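PDB 3TG9: penicillin-binding protein from Bacillus halodurans, which probably binds penicillin-type beta-lactams, reacting through an active-site serine as serine beta-lactamase-fold enzymes do. Local coordinates for residues K58-I63 and A230-E235; A243-E248 and K257-H262. All coordinates share one frame; numbering follows the deposited sequence.

Contact 1. Residues K58-I63 and A230-E235; sequences KLFTAI and AYVTAE
Phe-60 meets Ala-230 and Val-232 across this buried contact. The side chain leaves helix 58-70 with its CB directed toward residues 230-235. At chi1 -48°, CG stands beside the backbone N, and the ring extends from the helix toward the other segment. CB and CG are still well short of it. Of the two ortho carbons, CD2 lies nearer to Ala-230, with 4.6 Å between Phe-60 CD2 and Ala-230 CB. CE2 does most of the touching. It approaches the CB of Ala-230, the separation from Phe-60 CE2 being 4.4 Å. The same CE2 is 4.4 Å from CG1 of Val-232. At the tip, CZ shares that methyl, with Phe-60 CZ to Val-232 CG1 also 4.4 Å. Val-232 CG1 therefore sits at the ring edge, near its plane, facing the CE2-CZ bond. The contact is loose and wholly apolar, and it rests on one side chain, Phe-60, and chiefly on its CE2.

CD1 and CE1 lie on the other side of the ring, farther from residues 230-235. Phe-60 also packs against Val-176 and Phe-181 of helix 172-182 and Met-237 and Leu-240 of helix 234-245. The Phe-181 ring stands almost perpendicular to it.

Alternation along the strand separates the side chains. Val-232 points toward the helix and Tyr-231 away from it. Strand 231-232 pairs antiparallel with strand 51-52, and Thr-233 then N-caps helix 234-245 through its OG1. Lys-58 fits the lysine of an SxxK pattern, with its NZ hydrogen-bonded to Tyr-152 and Asn-154. The phenyl group thus packs helix 58-70 onto the short strand leading into helix 234-245, close to the probable active site.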
loop_
_atom_site.group_PDB
_atom_site.type_symbol
_atom_site.label_atom_id
_atom_site.label_comp_id
_atom_site.label_asym_id
_atom_site.label_seq_id
_atom_site.Cartn_x
_atom_site.Cartn_y
_atom_site.Cartn_z
ATOM N N LYS B 58 10.177 13.186 -15.928
ATOM C CA LYS B 58 10.646 14.570 -15.895
ATOM C C LYS B 58 10.555 15.175 -17.292
ATOM O O LYS B 58 10.366 16.380 -17.438
ATOM C CB LYS B 58 12.085 14.666 -15.388
ATOM C CG LYS B 58 12.229 14.569 -13.882
ATOM C CD LYS B 58 13.604 15.054 -13.421
ATOM C CE LYS B 58 13.638 15.166 -11.908
ATOM N NZ LYS B 58 13.601 13.830 -11.269
ATOM N N LEU B 59 10.689 14.325 -18.310
ATOM C CA LEU B 59 10.536 14.736 -19.707
ATOM C C LEU B 59 9.143 15.302 -20.003
ATOM O O LEU B 59 9.017 16.277 -20.753
ATOM C CB LEU B 59 10.824 13.565 -20.653
ATOM C CG LEU B 59 10.601 13.817 -22.153
ATOM C CD1 LEU B 59 11.379 15.029 -22.638
ATOM C CD2 LEU B 59 10.997 12.595 -22.945
ATOM N N PHE B 60 8.109 14.678 -19.431
ATOM C CA PHE B 60 6.733 15.125 -19.638
ATOM C C PHE B 60 6.554 16.490 -18.988
ATOM O O PHE B 60 5.792 17.325 -19.470
ATOM C CB PHE B 60 5.698 14.156 -19.026
ATOM C CG PHE B 60 5.925 12.699 -19.358
ATOM C CD1 PHE B 60 6.795 12.315 -20.368
ATOM C CD2 PHE B 60 5.242 11.708 -18.659
ATOM C CE1 PHE B 60 6.995 10.970 -20.661
ATOM C CE2 PHE B 60 5.437 10.364 -18.948
ATOM C CZ PHE B 60 6.322 10.000 -19.951
ATOM N N THR B 61 7.244 16.704 -17.873
ATOM C CA THR B 61 7.197 17.992 -17.196
ATOM C C THR B 61 7.827 19.062 -18.082
ATOM O O THR B 61 7.291 20.160 -18.218
ATOM C CB THR B 61 7.921 17.946 -15.843
ATOM O OG1 THR B 61 7.370 16.889 -15.051
ATOM C CG2 THR B 61 7.766 19.259 -15.102
ATOM N N ALA B 62 8.955 18.731 -18.700
ATOM C CA ALA B 62 9.640 19.674 -19.582
ATOM C C ALA B 62 8.794 19.964 -20.810
ATOM O O ALA B 62 8.679 21.111 -21.237
ATOM C CB ALA B 62 10.991 19.140 -19.985
ATOM N N ILE B 63 8.198 18.920 -21.375
ATOM C CA ILE B 63 7.329 19.086 -22.534
ATOM C C ILE B 63 6.185 20.042 -22.189
ATOM O O ILE B 63 5.863 20.954 -22.952
ATOM C CB ILE B 63 6.747 17.735 -22.989
ATOM C CG1 ILE B 63 7.859 16.792 -23.446
ATOM C CG2 ILE B 63 5.715 17.928 -24.107
ATOM C CD1 ILE B 63 7.347 15.449 -23.959
ATOM N N ALA B 230 5.221 8.563 -12.818
ATOM C CA ALA B 230 4.116 8.309 -13.746
ATOM C C ALA B 230 4.161 6.874 -14.268
ATOM O O ALA B 230 5.191 6.201 -14.167
ATOM C CB ALA B 230 4.134 9.292 -14.897
ATOM N N TYR B 231 3.036 6.409 -14.812
ATOM C CA TYR B 231 2.926 5.052 -15.344
ATOM C C TYR B 231 2.705 5.086 -16.850
ATOM O O TYR B 231 1.963 5.924 -17.346
ATOM C CB TYR B 231 1.755 4.308 -14.706
ATOM C CG TYR B 231 1.931 3.910 -13.241
ATOM C CD1 TYR B 231 2.286 2.609 -12.893
ATOM C CD2 TYR B 231 1.719 4.823 -12.214
ATOM C CE1 TYR B 231 2.442 2.226 -11.565
ATOM C CE2 TYR B 231 1.869 4.444 -10.860
ATOM C CZ TYR B 231 2.227 3.144 -10.552
ATOM O OH TYR B 231 2.372 2.745 -9.239
ATOM N N VAL B 232 3.349 4.177 -17.572
ATOM C CA VAL B 232 3.081 4.005 -18.991
ATOM C C VAL B 232 3.267 2.542 -19.333
ATOM O O VAL B 232 3.801 1.778 -18.528
ATOM C CB VAL B 232 4.063 4.816 -19.873
ATOM C CG1 VAL B 232 3.986 6.303 -19.553
ATOM C CG2 VAL B 232 5.477 4.294 -19.701
ATOM N N THR B 233 2.813 2.165 -20.526
ATOM C CA THR B 233 3.182 0.897 -21.142
ATOM C C THR B 233 4.357 1.187 -22.072
ATOM O O THR B 233 4.548 2.333 -22.481
ATOM C CB THR B 233 2.040 0.344 -22.005
ATOM O OG1 THR B 233 1.731 1.292 -23.033
ATOM C CG2 THR B 233 0.789 0.085 -21.163
ATOM N N ALA B 234 5.134 0.160 -22.410
ATOM C CA ALA B 234 6.290 0.327 -23.294
ATOM C C ALA B 234 5.913 1.052 -24.577
ATOM O O ALA B 234 6.622 1.964 -25.024
ATOM C CB ALA B 234 6.917 -1.027 -23.619
ATOM N N GLU B 235 4.797 0.641 -25.172
ATOM C CA GLU B 235 4.370 1.195 -26.448
ATOM C C GLU B 235 3.820 2.618 -26.340
ATOM O O GLU B 235 3.986 3.411 -27.258
ATOM C CB GLU B 235 3.367 0.271 -27.148
ATOM C CG GLU B 235 3.037 0.736 -28.552
ATOM C CD GLU B 235 2.260 -0.296 -29.353
ATOM O OE1 GLU B 235 1.776 -1.282 -28.749
ATOM O OE2 GLU B 235 2.135 -0.108 -30.588
#

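Contact 2. Residues A243-E248 and K257-H262; sequences ALMRHE and KLLTPH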
loop_
_atom_site.group_PDB
_atom_site.type_symbol
_atom_site.label_atom_id
_atom_site.label_comp_id
_atom_site.label_asym_id
_atom_site.label_seq_id
_atom_site.Cartn_x
_atom_site.Cartn_y
_atom_site.Cartn_z
ATOM N N ALA B 243 5.567 11.056 -31.169
ATOM C CA ALA B 243 4.867 12.340 -31.149
ATOM C C ALA B 243 5.812 13.520 -30.924
ATOM O O ALA B 243 5.629 14.584 -31.516
ATOM C CB ALA B 243 3.769 12.332 -30.093
ATOM N N LEU B 244 6.809 13.345 -30.059
ATOM C CA LEU B 244 7.765 14.416 -29.800
ATOM C C LEU B 244 8.588 14.737 -31.059
ATOM O O LEU B 244 8.666 15.889 -31.482
ATOM C CB LEU B 244 8.685 14.057 -28.623
ATOM C CG LEU B 244 9.774 15.066 -28.226
ATOM C CD1 LEU B 244 9.176 16.403 -27.772
ATOM C CD2 LEU B 244 10.695 14.495 -27.146
ATOM N N MET B 245 9.192 13.711 -31.652
ATOM C CA MET B 245 10.059 13.892 -32.809
ATOM C C MET B 245 9.312 14.286 -34.079
ATOM O O MET B 245 9.924 14.744 -35.031
ATOM C CB MET B 245 10.897 12.637 -33.063
ATOM C CG MET B 245 11.830 12.292 -31.913
ATOM S SD MET B 245 12.724 13.738 -31.304
ATOM C CE MET B 245 13.648 13.019 -29.943
ATOM N N ARG B 246 7.996 14.099 -34.099
ATOM C CA ARG B 246 7.205 14.486 -35.259
ATOM C C ARG B 246 6.552 15.838 -35.055
ATOM O O ARG B 246 5.699 16.236 -35.840
ATOM C CB ARG B 246 6.132 13.454 -35.570
ATOM C CG ARG B 246 6.661 12.079 -35.898
ATOM C CD ARG B 246 5.517 11.221 -36.413
ATOM N NE ARG B 246 5.931 9.857 -36.713
ATOM C CZ ARG B 246 5.250 8.780 -36.345
ATOM N NH1 ARG B 246 4.117 8.914 -35.669
ATOM N NH2 ARG B 246 5.694 7.570 -36.664
ATOM N N HIS B 247 6.956 16.531 -33.996
ATOM C CA HIS B 247 6.488 17.885 -33.721
ATOM C C HIS B 247 4.989 17.920 -33.445
ATOM O O HIS B 247 4.326 18.927 -33.696
ATOM C CB HIS B 247 6.850 18.832 -34.877
ATOM C CG HIS B 247 8.308 18.829 -35.235
ATOM N ND1 HIS B 247 9.304 19.066 -34.308
ATOM C CD2 HIS B 247 8.937 18.637 -36.419
ATOM C CE1 HIS B 247 10.482 19.006 -34.905
ATOM N NE2 HIS B 247 10.287 18.746 -36.184
ATOM N N GLU B 248 4.469 16.818 -32.908
ATOM C CA GLU B 248 3.046 16.688 -32.584
ATOM C C GLU B 248 2.725 17.197 -31.186
ATOM O O GLU B 248 1.557 17.345 -30.827
ATOM C CB GLU B 248 2.593 15.229 -32.729
ATOM C CG GLU B 248 2.408 14.798 -34.180
ATOM C CD GLU B 248 2.341 13.291 -34.354
ATOM O OE1 GLU B 248 2.334 12.568 -33.334
ATOM O OE2 GLU B 248 2.299 12.830 -35.518
ATOM N N LYS B 257 14.476 23.295 -29.155
ATOM C CA LYS B 257 14.980 23.969 -27.960
ATOM C C LYS B 257 15.047 23.003 -26.773
ATOM O O LYS B 257 15.977 23.063 -25.966
ATOM C CB LYS B 257 14.114 25.184 -27.600
ATOM C CG LYS B 257 14.070 26.273 -28.674
ATOM C CD LYS B 257 13.740 27.646 -28.087
ATOM C CE LYS B 257 14.805 28.081 -27.076
ATOM N NZ LYS B 257 14.537 29.428 -26.476
ATOM N N LEU B 258 14.061 22.115 -26.677
ATOM C CA LEU B 258 14.002 21.144 -25.586
ATOM C C LEU B 258 15.119 20.126 -25.744
ATOM O O LEU B 258 15.664 19.638 -24.761
ATOM C CB LEU B 258 12.625 20.447 -25.554
ATOM C CG LEU B 258 12.345 19.248 -24.628
ATOM C CD1 LEU B 258 10.827 19.109 -24.309
ATOM C CD2 LEU B 258 12.885 17.950 -25.213
ATOM N N LEU B 259 15.468 19.824 -26.994
ATOM C CA LEU B 259 16.485 18.817 -27.293
ATOM C C LEU B 259 17.888 19.410 -27.427
ATOM O O LEU B 259 18.812 18.732 -27.882
ATOM C CB LEU B 259 16.128 18.070 -28.580
ATOM C CG LEU B 259 14.772 17.352 -28.608
ATOM C CD1 LEU B 259 14.358 17.025 -30.033
ATOM C CD2 LEU B 259 14.810 16.094 -27.748
ATOM N N THR B 260 18.049 20.673 -27.046
ATOM C CA THR B 260 19.348 21.330 -27.157
ATOM C C THR B 260 20.226 21.021 -25.954
ATOM O O THR B 260 19.779 21.134 -24.820
ATOM C CB THR B 260 19.199 22.855 -27.265
ATOM O OG1 THR B 260 18.596 23.184 -28.516
ATOM C CG2 THR B 260 20.554 23.538 -27.178
ATOM N N PRO B 261 21.484 20.624 -26.198
ATOM C CA PRO B 261 22.408 20.359 -25.094
ATOM C C PRO B 261 22.794 21.663 -24.417
ATOM O O PRO B 261 23.842 22.234 -24.740
ATOM C CB PRO B 261 23.627 19.746 -25.792
ATOM C CG PRO B 261 23.167 19.370 -27.157
ATOM C CD PRO B 261 22.090 20.344 -27.507
ATOM N N HIS B 262 21.951 22.124 -23.496
ATOM C CA HIS B 262 22.172 23.371 -22.770
ATOM C C HIS B 262 23.282 23.235 -21.750
ATOM O O HIS B 262 24.021 24.181 -21.499
ATOM C CB HIS B 262 20.899 23.808 -22.042
ATOM C CG HIS B 262 19.761 24.131 -22.952
ATOM N ND1 HIS B 262 18.685 23.292 -23.121
ATOM C CD2 HIS B 262 19.529 25.207 -23.745
ATOM C CE1 HIS B 262 17.838 23.830 -23.983
ATOM N NE2 HIS B 262 18.330 24.994 -24.375
#
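Met-245 and Leu-259 have the nearest CA atoms of the two segments, 9.8 Å apart. Each lies at the end of a helix: 234-245 finishes with Met-245, and 252-258 finishes just before Leu-259. The first helix closes in a Schellman motif with His-247 as its C-prime residue. Its positive phi of 64° turns the chain, Glu-248 N bonds to Ala-243 O at 2.9 Å, and His-247 N bonds to Leu-244 O at 3.1 Å.

Side chains bridge the distance between the backbones. Met-245 is bent at chi2 (-46°), which brings its end closer to Leu-259 than its CB direction suggests. The sulfur touches one leucine methyl, with Met-245 SD to Leu-259 CD1 at 3.9 Å. The terminal methyl spans both branches, since Met-245 CE is 4.0 Å from Leu-259 CD2 and 4.1 Å from its CD1. Leu-244 adds a looser approach, its CD2 lying 4.5 Å from Leu-259 CD2. Tyr-287 of strand 284-293 touches both Met-245 and Leu-259.

The meeting groups are methyls and a thioether, so this partly buried contact depends on shape and dispersion, without directed polar bonds between the segments.

How the contacts relate
Contact 1 is core: its touching residues are all buried, and its centre is about 6 Å from that of the chain. Contact 2 is partly buried, and its centre is about 16 Å away. Contact 1 lies just ahead of helix 234-245, whose first turn its second segment enters, and contact 2 lies at its end. Contact 1 joins distant parts of the sequence, whereas contact 2 joins segments only nine residues apart. Both are apolar, but an aromatic ring against small aliphatic groups serves the first and leucine methyls and a thioether the second. They also touch directly: Leu-258 CD1 lies 3.9 Å from Ile-63 CG1, so helix 58-70 packs on the end of helix 252-258.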